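Local coordinates for protein hyaluronidase (Thermobaculum terrenum, PDB 5DIY) that probably acts as a family 84 glycoside hydrolase, a hexosaminidase that removes O-linked N-acetylglucosamine from modified proteins, at residues L88-E93 and E128-S133; D119-D124 and C164-C169; G238-R243 and Y270-Y275; N326-V331 and D439-F444. One frame throughout, in Å; residues are numbered along the deposited sequence.

Contact 1. Residues L88-E93 and E128-S133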
# COMPACT_ATOMS: atom_id res chain seq x y z
N LEU C 88 14.69 24.15 2.34
CA LEU C 88 15.43 24.53 3.55
C LEU C 88 16.86 24.95 3.22
O LEU C 88 17.56 24.26 2.48
CB LEU C 88 15.47 23.38 4.56
CG LEU C 88 16.36 23.51 5.81
CD1 LEU C 88 15.93 24.70 6.65
CD2 LEU C 88 16.30 22.24 6.65
N VAL C 89 17.27 26.08 3.78
CA VAL C 89 18.68 26.46 3.84
C VAL C 89 19.21 25.92 5.17
O VAL C 89 18.96 26.51 6.23
CB VAL C 89 18.88 28.00 3.73
CG1 VAL C 89 20.36 28.33 3.52
CG2 VAL C 89 18.04 28.57 2.60
N TYR C 90 19.91 24.79 5.11
CA TYR C 90 20.38 24.08 6.31
C TYR C 90 21.24 24.94 7.24
O TYR C 90 21.07 24.88 8.46
CB TYR C 90 21.14 22.81 5.92
CG TYR C 90 20.28 21.73 5.32
CD1 TYR C 90 19.53 20.88 6.13
CD2 TYR C 90 20.20 21.55 3.93
CE1 TYR C 90 18.74 19.88 5.59
CE2 TYR C 90 19.41 20.56 3.38
CZ TYR C 90 18.68 19.73 4.21
OH TYR C 90 17.89 18.74 3.67
N SER C 91 22.13 25.74 6.67
CA SER C 91 23.07 26.58 7.44
C SER C 91 22.47 27.88 8.00
O SER C 91 23.10 28.53 8.82
CB SER C 91 24.30 26.92 6.60
OG SER C 91 23.94 27.63 5.43
N SER C 92 21.26 28.24 7.55
CA SER C 92 20.64 29.51 7.94
C SER C 92 20.05 29.45 9.33
O SER C 92 19.13 28.67 9.59
CB SER C 92 19.53 29.90 6.96
OG SER C 92 18.76 30.98 7.45
N GLU C 93 20.55 30.32 10.21
CA GLU C 93 20.01 30.47 11.57
C GLU C 93 18.53 30.86 11.55
O GLU C 93 17.75 30.36 12.36
CB GLU C 93 20.84 31.49 12.37
CG GLU C 93 22.24 31.00 12.72
CD GLU C 93 23.10 32.04 13.45
OE1 GLU C 93 23.09 33.23 13.05
OE2 GLU C 93 23.80 31.66 14.41
N GLU C 128 23.72 27.64 -2.38
CA GLU C 128 25.17 27.91 -2.40
C GLU C 128 25.76 28.06 -0.99
O GLU C 128 26.83 27.51 -0.69
CB GLU C 128 25.46 29.18 -3.21
CG GLU C 128 26.93 29.50 -3.42
N GLU C 129 25.06 28.80 -0.13
CA GLU C 129 25.46 28.98 1.28
C GLU C 129 25.62 27.66 2.06
O GLU C 129 26.45 27.58 2.98
CB GLU C 129 24.53 29.96 2.02
CG GLU C 129 23.02 29.71 1.89
CD GLU C 129 22.36 30.47 0.73
OE1 GLU C 129 22.70 30.18 -0.44
OE2 GLU C 129 21.50 31.34 0.99
N ASP C 130 24.84 26.64 1.70
CA ASP C 130 24.99 25.30 2.28
C ASP C 130 26.16 24.53 1.68
O ASP C 130 26.83 23.77 2.40
CB ASP C 130 23.70 24.48 2.10
CG ASP C 130 22.56 24.99 2.97
OD1 ASP C 130 22.81 25.68 3.98
OD2 ASP C 130 21.40 24.68 2.65
N ARG C 131 26.41 24.70 0.38
CA ARG C 131 27.62 24.16 -0.26
C ARG C 131 28.92 24.76 0.30
O ARG C 131 29.95 24.09 0.31
CB ARG C 131 27.58 24.31 -1.79
CG ARG C 131 27.36 23.00 -2.53
CD ARG C 131 27.12 23.20 -4.02
NE ARG C 131 25.70 23.49 -4.29
CZ ARG C 131 25.19 24.66 -4.69
NH1 ARG C 131 25.94 25.73 -4.92
NH2 ARG C 131 23.87 24.74 -4.88
N ASN C 132 28.87 26.01 0.75
CA ASN C 132 29.99 26.66 1.44
C ASN C 132 30.17 26.17 2.89
O ASN C 132 31.29 26.17 3.41
CB ASN C 132 29.84 28.18 1.43
CG ASN C 132 29.82 28.77 0.03
OD1 ASN C 132 30.25 28.14 -0.94
ND2 ASN C 132 29.31 29.99 -0.09
N SER C 133 29.07 25.77 3.52
CA SER C 133 29.08 25.31 4.92
C SER C 133 29.29 23.81 5.11
O SER C 133 29.77 23.40 6.17
CB SER C 133 27.78 25.73 5.60
OG SER C 133 27.53 27.11 5.43
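The Tyr90 ring meets the carboxylate of Asp130 at its edge, CD2 lying 3.6 Å from Asp130 OD2 near the ring plane, with the two planes 53° apart. Over one face of the ring sits Leu88 CG, displaced toward the rim. The carboxylate in turn faces the backbone of the loop. Its OD2 accepts Tyr90 N at 2.9 Å and its OD1 accepts Ser91 N at 2.8 Å, each from the syn side and tilted out of the carboxylate plane. Ser91 OG adds a third donor, 2.7 Å from Asp130 OD1 and nearly in line with the C-O bond. Ser91 reaches it with OG between backbone N and carbonyl carbon (chi1 60°), which brings the hydroxyl round to the oxygen already held by its own amide. An aspartate suits this place because its short side chain offers two acceptors to two consecutive amides of a type I beta turn, Val89 to Ser92. The turn leads from barrel strand 77-82 to helix 93-108, and the buried carboxylate ties this loop to the short helix 128-133 in the next beta-to-alpha connection of the TIM barrel. Ser92 is the N-cap of helix 93-108. Beside the polar centre, Val89 CG1 packs on the methylene Glu129 CG at 3.4 Å. Ser133 OG, itself bonded to Glu129 O at 2.7 Å, rests against Ser91 CB, while Arg147 binds Tyr90 O from helix 137-153.

Contact 2. Residues D119-D124 and C164-C169; sequences DNVPFD and CPTFYC. Unlike the reference sequence in segment 119-124: Asn120 (reference Asp). With NAG (2-acetamido-2-deoxy-beta-D-glucopyranose), chain E.
Asp119 and Tyr168 meet beside the N-acetyl group of the sugar: Asp119 CB lies 3.5 Å from Tyr168 CE2, and both side chains touch NAG. Asp119 OD2 accepts NAG N2 at 3.0 Å through a nearly straight bond (166°), and Lys43 forms a salt bridge to the same oxygen. The acetyl methyl C8 sits over the centre of the Tyr168 ring, with Cys164 SG also against it, 3.7 Å from NAG C8; a flat aromatic face and a thiol make a fitting seat for a methyl group. Asn120, engineered in place of the natural aspartate that is the predicted proton donor, turns OD1 toward Tyr168 OH, which donates to it at 2.8 Å, the donor tilted 16° from the carbonyl plane. Its ND2 goes to Tyr14 OH and to a side chain of the bound peptide. This is the catalytic mouth of a TIM barrel, built from the loops that follow the adjacent strands 113-117 and 160-164; as in other GH84 enzymes, the pair of acids at these positions in the natural protein is consistent with substrate-assisted catalysis. Farther out, a water takes the amide of Asn120 N at 2.9 Å and donates to Thr166 O, spanning the two loops. Val121 CG2 packs against Thr166 OG1 at 3.6 Å, a hydroxyl held by Phe118 O and Gln141. At the outer end the rings of Phe123 and Phe167 form an offset stack, centroids 4.6 Å apart and planes 29° apart, while Thr166 CG2 borders the edge of Phe123.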
# COMPACT_ATOMS: atom_id res chain seq x y z
N ASP C 119 12.75 12.79 3.04
CA ASP C 119 12.45 11.89 1.92
C ASP C 119 11.98 12.66 0.69
O ASP C 119 11.32 13.69 0.82
CB ASP C 119 11.39 10.85 2.31
CG ASP C 119 10.09 11.48 2.79
OD1 ASP C 119 10.13 12.26 3.76
OD2 ASP C 119 9.03 11.17 2.20
N ASN C 120 12.32 12.15 -0.49
CA ASN C 120 11.88 12.72 -1.77
C ASN C 120 12.23 14.21 -1.91
O ASN C 120 11.36 15.07 -2.09
CB ASN C 120 10.38 12.48 -1.98
CG ASN C 120 10.00 11.01 -1.88
OD1 ASN C 120 10.86 10.13 -1.96
ND2 ASN C 120 8.71 10.75 -1.69
N VAL C 121 13.53 14.47 -1.78
CA VAL C 121 14.14 15.78 -2.05
C VAL C 121 15.36 15.51 -2.93
O VAL C 121 15.76 14.35 -3.08
CB VAL C 121 14.53 16.51 -0.74
CG1 VAL C 121 13.32 16.68 0.17
CG2 VAL C 121 15.67 15.79 -0.00
N PRO C 122 15.95 16.57 -3.53
CA PRO C 122 17.17 16.36 -4.32
C PRO C 122 18.32 15.77 -3.50
O PRO C 122 18.48 16.11 -2.32
CB PRO C 122 17.52 17.78 -4.81
CG PRO C 122 16.21 18.49 -4.84
CD PRO C 122 15.45 17.95 -3.66
N PHE C 123 19.12 14.91 -4.14
CA PHE C 123 20.20 14.19 -3.46
C PHE C 123 21.41 15.06 -3.09
O PHE C 123 22.27 14.61 -2.33
CB PHE C 123 20.69 12.99 -4.31
CG PHE C 123 19.62 11.95 -4.61
CD1 PHE C 123 18.65 11.59 -3.67
CD2 PHE C 123 19.62 11.29 -5.84
CE1 PHE C 123 17.69 10.62 -3.96
CE2 PHE C 123 18.67 10.32 -6.13
CZ PHE C 123 17.70 9.99 -5.19
N ASP C 124 21.46 16.29 -3.60
CA ASP C 124 22.56 17.21 -3.32
C ASP C 124 22.03 18.56 -2.85
O ASP C 124 20.83 18.84 -2.98
CB ASP C 124 23.46 17.38 -4.56
CG ASP C 124 22.67 17.48 -5.86
OD1 ASP C 124 21.51 17.94 -5.84
OD2 ASP C 124 23.22 17.08 -6.91
N CYS C 164 13.55 11.24 8.84
CA CYS C 164 13.55 10.37 7.67
C CYS C 164 14.70 10.81 6.78
O CYS C 164 14.75 11.97 6.37
CB CYS C 164 12.24 10.42 6.90
SG CYS C 164 12.15 9.16 5.59
N PRO C 165 15.65 9.90 6.50
CA PRO C 165 16.76 10.26 5.62
C PRO C 165 16.32 10.41 4.16
O PRO C 165 15.26 9.93 3.77
CB PRO C 165 17.74 9.10 5.77
CG PRO C 165 16.96 7.96 6.31
CD PRO C 165 15.72 8.50 6.95
N THR C 166 17.14 11.11 3.38
CA THR C 166 16.92 11.28 1.94
C THR C 166 17.16 9.97 1.19
O THR C 166 16.51 9.71 0.18
CB THR C 166 17.81 12.42 1.41
OG1 THR C 166 17.50 13.62 2.14
CG2 THR C 166 17.57 12.66 -0.07
N PHE C 167 18.07 9.14 1.71
CA PHE C 167 18.24 7.76 1.25
C PHE C 167 17.68 6.86 2.35
O PHE C 167 18.32 6.66 3.38
CB PHE C 167 19.72 7.48 0.97
CG PHE C 167 20.27 8.26 -0.19
CD1 PHE C 167 20.77 9.55 -0.01
CD2 PHE C 167 20.25 7.74 -1.48
CE1 PHE C 167 21.26 10.29 -1.08
CE2 PHE C 167 20.74 8.47 -2.56
CZ PHE C 167 21.24 9.75 -2.36
N TYR C 168 16.47 6.34 2.11
CA TYR C 168 15.67 5.63 3.13
C TYR C 168 15.36 4.16 2.82
O TYR C 168 14.63 3.52 3.57
CB TYR C 168 14.36 6.40 3.40
CG TYR C 168 13.49 6.66 2.18
CD1 TYR C 168 12.64 5.68 1.67
CD2 TYR C 168 13.50 7.90 1.56
CE1 TYR C 168 11.84 5.93 0.55
CE2 TYR C 168 12.71 8.17 0.46
CZ TYR C 168 11.88 7.19 -0.04
OH TYR C 168 11.11 7.48 -1.14
N CYS C 169 15.93 3.63 1.74
CA CYS C 169 15.72 2.24 1.35
C CYS C 169 16.90 1.74 0.53
O CYS C 169 17.78 2.52 0.17
CB CYS C 169 14.44 2.10 0.53
SG CYS C 169 14.41 3.00 -1.04
C1 NAG E . 7.59 7.37 -0.64
C2 NAG E . 7.19 8.34 0.48
C3 NAG E . 5.79 8.08 1.06
C4 NAG E . 4.92 7.37 0.04
C5 NAG E . 5.54 6.02 -0.27
C6 NAG E . 4.73 5.22 -1.31
C7 NAG E . 8.59 7.36 2.27
C8 NAG E . 9.64 7.67 3.30
N2 NAG E . 8.20 8.40 1.53
O3 NAG E . 5.21 9.33 1.45
O4 NAG E . 3.61 7.15 0.58
O5 NAG E . 6.91 6.11 -0.66
O6 NAG E . 4.50 5.96 -2.50
O7 NAG E . 8.15 6.23 2.12
O HOH W 1 14.51 10.54 -1.56

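Contact 3. Residues G238-R243 and Y270-Y275; sequences GPYDHR and YTFAQY
Tyr240 meets Thr271 first through its backbone: its N donates to Thr271 OG1 at 2.9 Å, a bond of 164°. Threonine fits here because its hydroxyl can bond Pro268 O within its own helix and still accept the incoming amide. From there Tyr240 CB passes 3.6 Å from Thr271 OG1, and CG comes near Phe272 CA. With CG trans to the backbone N (chi1 -164°), the ring is carried against the helix, where it meets two aromatic neighbours. Phe272 CD1 points at one face near its centre, 3.5 Å from Tyr240 CE1, in an edge-to-face pair with planes 73° apart. At the ring edge, Tyr240 CE2 touches Tyr275 CD2 at 3.4 Å, completing an aromatic cluster. The loop 238-243 runs between barrel strands 218-222 and 251-256, and helix 262-277 follows the last strand, so the cluster packs the helix after the eighth strand of the TIM barrel against the loop leading into that strand; Ile254 of the strand touches both Tyr240 and Phe272. At the tip, Tyr240 OH bonds to Asp222, which also forms a salt bridge with Arg243. An alanine in place of Tyr240 would take away the ring and hydroxyl, and is likely to leave a gap beside Phe272 and Tyr275 and Asp222 short of one of its partners. Arg243 stays close to the cluster through its CB, 3.7 Å from Tyr275 OH, a hydroxyl bonded to Asp244 O.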
# COMPACT_ATOMS: atom_id res chain seq x y z
N GLY C 238 -4.64 -7.40 1.87
CA GLY C 238 -4.02 -8.64 2.32
C GLY C 238 -3.29 -8.49 3.64
O GLY C 238 -2.99 -7.37 4.06
N PRO C 239 -2.97 -9.62 4.31
CA PRO C 239 -2.33 -9.52 5.61
C PRO C 239 -0.91 -8.97 5.55
O PRO C 239 -0.22 -9.14 4.55
CB PRO C 239 -2.30 -10.98 6.09
CG PRO C 239 -2.17 -11.76 4.83
CD PRO C 239 -3.02 -11.02 3.83
N TYR C 240 -0.51 -8.29 6.62
CA TYR C 240 0.89 -7.97 6.88
C TYR C 240 1.70 -9.26 6.77
O TYR C 240 1.28 -10.31 7.28
CB TYR C 240 1.03 -7.37 8.28
CG TYR C 240 2.32 -6.65 8.54
CD1 TYR C 240 2.65 -5.49 7.85
CD2 TYR C 240 3.21 -7.10 9.52
CE1 TYR C 240 3.84 -4.81 8.11
CE2 TYR C 240 4.40 -6.43 9.78
CZ TYR C 240 4.70 -5.29 9.07
OH TYR C 240 5.87 -4.64 9.35
N ASP C 241 2.84 -9.22 6.08
CA ASP C 241 3.58 -10.45 5.80
C ASP C 241 5.04 -10.21 5.46
O ASP C 241 5.44 -9.10 5.08
CB ASP C 241 2.91 -11.21 4.64
CG ASP C 241 3.03 -12.73 4.76
OD1 ASP C 241 3.80 -13.24 5.61
OD2 ASP C 241 2.35 -13.41 3.97
N HIS C 242 5.83 -11.28 5.60
CA HIS C 242 7.23 -11.35 5.18
C HIS C 242 8.15 -10.43 5.98
O HIS C 242 9.18 -9.98 5.48
CB HIS C 242 7.36 -11.08 3.67
CG HIS C 242 6.42 -11.90 2.85
ND1 HIS C 242 5.75 -11.40 1.75
CD2 HIS C 242 6.01 -13.19 2.98
CE1 HIS C 242 4.99 -12.35 1.24
NE2 HIS C 242 5.13 -13.44 1.96
N ARG C 243 7.76 -10.17 7.23
CA ARG C 243 8.59 -9.43 8.17
C ARG C 243 9.10 -10.46 9.15
O ARG C 243 8.30 -11.19 9.75
CB ARG C 243 7.79 -8.33 8.87
CG ARG C 243 7.79 -7.00 8.14
CD ARG C 243 7.03 -7.07 6.83
NE ARG C 243 7.12 -5.84 6.02
CZ ARG C 243 7.16 -5.79 4.69
NH1 ARG C 243 7.14 -6.90 3.94
NH2 ARG C 243 7.23 -4.62 4.07
N TYR C 270 -5.09 -4.44 11.29
CA TYR C 270 -5.40 -5.43 12.32
C TYR C 270 -4.32 -6.52 12.36
O TYR C 270 -3.83 -6.86 13.43
CB TYR C 270 -6.78 -6.06 12.09
CG TYR C 270 -7.25 -6.99 13.19
CD1 TYR C 270 -6.78 -8.31 13.27
CD2 TYR C 270 -8.16 -6.57 14.15
CE1 TYR C 270 -7.20 -9.16 14.28
CE2 TYR C 270 -8.59 -7.42 15.16
CZ TYR C 270 -8.11 -8.71 15.22
OH TYR C 270 -8.52 -9.58 16.21
N THR C 271 -3.96 -7.04 11.19
CA THR C 271 -2.97 -8.12 11.10
C THR C 271 -1.57 -7.62 11.47
O THR C 271 -0.80 -8.33 12.14
CB THR C 271 -2.95 -8.79 9.71
OG1 THR C 271 -2.49 -7.88 8.70
CG2 THR C 271 -4.34 -9.32 9.35
N PHE C 272 -1.25 -6.42 11.03
CA PHE C 272 -0.03 -5.71 11.42
C PHE C 272 0.09 -5.61 12.94
O PHE C 272 1.13 -5.96 13.49
CB PHE C 272 -0.03 -4.33 10.73
CG PHE C 272 0.99 -3.36 11.24
CD1 PHE C 272 2.35 -3.55 11.00
CD2 PHE C 272 0.59 -2.20 11.92
CE1 PHE C 272 3.30 -2.63 11.45
CE2 PHE C 272 1.53 -1.27 12.37
CZ PHE C 272 2.89 -1.49 12.13
N ALA C 273 -0.98 -5.20 13.61
CA ALA C 273 -1.02 -5.09 15.08
C ALA C 273 -0.83 -6.43 15.80
O ALA C 273 -0.16 -6.49 16.83
CB ALA C 273 -2.32 -4.44 15.54
N GLN C 274 -1.43 -7.49 15.27
CA GLN C 274 -1.23 -8.83 15.82
C GLN C 274 0.22 -9.30 15.66
O GLN C 274 0.76 -9.91 16.58
CB GLN C 274 -2.20 -9.85 15.21
CG GLN C 274 -3.65 -9.65 15.65
CD GLN C 274 -4.45 -10.93 15.66
OE1 GLN C 274 -5.08 -11.29 16.66
NE2 GLN C 274 -4.44 -11.64 14.54
N TYR C 275 0.83 -9.02 14.51
CA TYR C 275 2.25 -9.33 14.30
C TYR C 275 3.11 -8.62 15.35
O TYR C 275 3.97 -9.24 15.96
CB TYR C 275 2.74 -8.95 12.89
CG TYR C 275 4.26 -8.90 12.77
CD1 TYR C 275 5.01 -10.06 12.57
CD2 TYR C 275 4.95 -7.69 12.91
CE1 TYR C 275 6.39 -10.02 12.48
CE2 TYR C 275 6.33 -7.64 12.83
CZ TYR C 275 7.05 -8.80 12.61
OH TYR C 275 8.42 -8.74 12.52

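Contact 4. Residues N326-V331 and D439-F444; sequences NLFKKV and DVVRNF
Phe328 and Phe444 reach toward each other from their helices as side chains running at about a right angle, yet their rings come to lie almost flat on each other, planes 12° apart and centroids 4.2 Å apart. The stack is offset. Phe328 CD1 stands over the middle of the Phe444 ring, whereas Phe444 CG lies nearer the rim of Phe328, the two atoms 3.6 Å apart. Phe444 CB adds a CH-pi contact over the same face, 4.0 Å from the Phe328 ring centroid. The ring itself is laid on Phe328 by the torsion of Phe444, CG anti to its backbone N (chi1 178°). The edge of Phe328 is bordered by branched aliphatic groups: Val440 CG1 lies in the ring plane, 3.8 Å from Phe328 CD2, and Val441 CG2 meets Phe328 CE2 at 4.0 Å. Valines suit these positions, for their compact methyls fill the space beside a ring without displacing it. The two segments belong to the helical region that follows the barrel in sequence; the axes of these short segments approach to 10.5 Å and their directions differ by 19°, so the helices run side by side in nearly the same sense. Replacing Phe328 with an alanine would probably open a gap between the helices, leaving Phe444 without its stacking partner and the methyls of Val440 and Val441 without the edge they pack on. Leu386 of helix 373-398 touches both phenylalanines, and Leu347 of helix 340-362 also packs on Phe328. Farther along, Val331 CG1 approaches Phe444 CZ at 4.4 Å.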
# COMPACT_ATOMS: atom_id res chain seq x y z
N ASN C 326 -3.43 -20.22 -11.98
CA ASN C 326 -3.41 -21.68 -12.00
C ASN C 326 -4.70 -22.27 -12.58
O ASN C 326 -4.66 -23.21 -13.37
CB ASN C 326 -3.16 -22.24 -10.59
CG ASN C 326 -1.80 -21.87 -10.03
OD1 ASN C 326 -0.86 -21.59 -10.77
ND2 ASN C 326 -1.69 -21.86 -8.72
N LEU C 327 -5.84 -21.70 -12.19
CA LEU C 327 -7.13 -22.24 -12.61
C LEU C 327 -7.32 -22.20 -14.12
O LEU C 327 -7.76 -23.19 -14.72
CB LEU C 327 -8.29 -21.52 -11.91
CG LEU C 327 -9.68 -22.11 -12.22
CD1 LEU C 327 -10.51 -22.29 -10.95
CD2 LEU C 327 -10.44 -21.25 -13.23
N PHE C 328 -6.99 -21.07 -14.75
CA PHE C 328 -7.20 -20.92 -16.20
C PHE C 328 -6.20 -21.75 -17.01
O PHE C 328 -6.55 -22.26 -18.07
CB PHE C 328 -7.19 -19.45 -16.63
CG PHE C 328 -8.36 -18.64 -16.10
CD1 PHE C 328 -9.67 -19.09 -16.25
CD2 PHE C 328 -8.15 -17.42 -15.48
CE1 PHE C 328 -10.74 -18.36 -15.77
CE2 PHE C 328 -9.22 -16.67 -15.01
CZ PHE C 328 -10.51 -17.14 -15.15
N LYS C 329 -4.98 -21.87 -16.52
CA LYS C 329 -4.02 -22.83 -17.07
C LYS C 329 -4.56 -24.27 -17.01
O LYS C 329 -4.45 -25.03 -17.98
CB LYS C 329 -2.67 -22.71 -16.34
CG LYS C 329 -1.59 -23.67 -16.81
CD LYS C 329 -0.37 -23.61 -15.90
CE LYS C 329 0.47 -24.88 -15.99
NZ LYS C 329 1.08 -25.06 -17.34
N LYS C 330 -5.16 -24.63 -15.88
CA LYS C 330 -5.77 -25.95 -15.71
C LYS C 330 -6.93 -26.17 -16.68
O LYS C 330 -7.01 -27.21 -17.34
CB LYS C 330 -6.22 -26.14 -14.26
CG LYS C 330 -6.79 -27.51 -13.94
CD LYS C 330 -8.31 -27.54 -13.99
CE LYS C 330 -8.84 -28.93 -13.70
NZ LYS C 330 -10.28 -29.02 -14.06
N VAL C 331 -7.81 -25.17 -16.77
CA VAL C 331 -8.97 -25.21 -17.69
C VAL C 331 -8.51 -25.35 -19.15
O VAL C 331 -9.09 -26.14 -19.90
CB VAL C 331 -9.88 -23.95 -17.54
CG1 VAL C 331 -10.90 -23.85 -18.68
CG2 VAL C 331 -10.60 -23.96 -16.20
N ASP C 439 -4.38 -8.88 -14.67
CA ASP C 439 -4.69 -9.13 -16.08
C ASP C 439 -4.96 -10.62 -16.35
O ASP C 439 -4.92 -11.07 -17.49
CB ASP C 439 -3.55 -8.61 -16.94
CG ASP C 439 -3.47 -7.09 -16.91
OD1 ASP C 439 -4.33 -6.43 -17.55
OD2 ASP C 439 -2.58 -6.56 -16.24
N VAL C 440 -5.28 -11.38 -15.31
CA VAL C 440 -5.42 -12.83 -15.44
C VAL C 440 -6.72 -13.16 -16.19
O VAL C 440 -6.71 -13.95 -17.13
CB VAL C 440 -5.40 -13.55 -14.08
CG1 VAL C 440 -5.49 -15.06 -14.27
CG2 VAL C 440 -4.13 -13.19 -13.30
N VAL C 441 -7.83 -12.55 -15.78
CA VAL C 441 -9.11 -12.76 -16.46
C VAL C 441 -9.03 -12.16 -17.86
O VAL C 441 -9.43 -12.80 -18.83
CB VAL C 441 -10.30 -12.21 -15.66
CG1 VAL C 441 -11.60 -12.38 -16.44
CG2 VAL C 441 -10.41 -12.92 -14.33
N ARG C 442 -8.47 -10.96 -17.97
CA ARG C 442 -8.22 -10.33 -19.28
C ARG C 442 -7.53 -11.27 -20.25
O ARG C 442 -8.05 -11.52 -21.35
CB ARG C 442 -7.38 -9.06 -19.12
CG ARG C 442 -7.24 -8.23 -20.38
CD ARG C 442 -6.14 -7.19 -20.23
NE ARG C 442 -6.47 -6.22 -19.19
CZ ARG C 442 -7.29 -5.18 -19.34
NH1 ARG C 442 -7.87 -4.92 -20.51
NH2 ARG C 442 -7.53 -4.38 -18.31
N ASN C 443 -6.38 -11.81 -19.85
CA ASN C 443 -5.57 -12.67 -20.73
C ASN C 443 -6.30 -13.96 -21.09
O ASN C 443 -6.18 -14.44 -22.21
CB ASN C 443 -4.19 -12.99 -20.12
CG ASN C 443 -3.31 -11.76 -19.92
OD1 ASN C 443 -3.48 -10.72 -20.56
ND2 ASN C 443 -2.35 -11.88 -19.01
N PHE C 444 -7.08 -14.50 -20.16
CA PHE C 444 -7.91 -15.67 -20.44
C PHE C 444 -8.95 -15.35 -21.51
O PHE C 444 -9.10 -16.09 -22.47
CB PHE C 444 -8.59 -16.20 -19.17
CG PHE C 444 -9.49 -17.39 -19.42
CD1 PHE C 444 -8.95 -18.62 -19.80
CD2 PHE C 444 -10.88 -17.28 -19.26
CE1 PHE C 444 -9.77 -19.72 -20.03
CE2 PHE C 444 -11.71 -18.37 -19.49
CZ PHE C 444 -11.15 -19.59 -19.88

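How the contacts relate
Contact 2 holds residues of the active site itself, and the others are best placed from it. Contact 1 interleaves with it along the chain: its helix 128-133 follows 119-124 within one beta-to-alpha connection, and the centres are 17 Å apart. Tyr90 of contact 1 keeps its side chain about 14 Å from the NAG. Contact 3, beside the last two strands of the same barrel and made by the loop between them and the helix after, has the Arg243 side chain about 11 Å from the sugar and about 7 Å from that of the sugar-binding Asn223. Contact 4 lies in the helical region, away from the sites, its centre 41 Å from that of contact 2 and on the opposite side of the chain's centre.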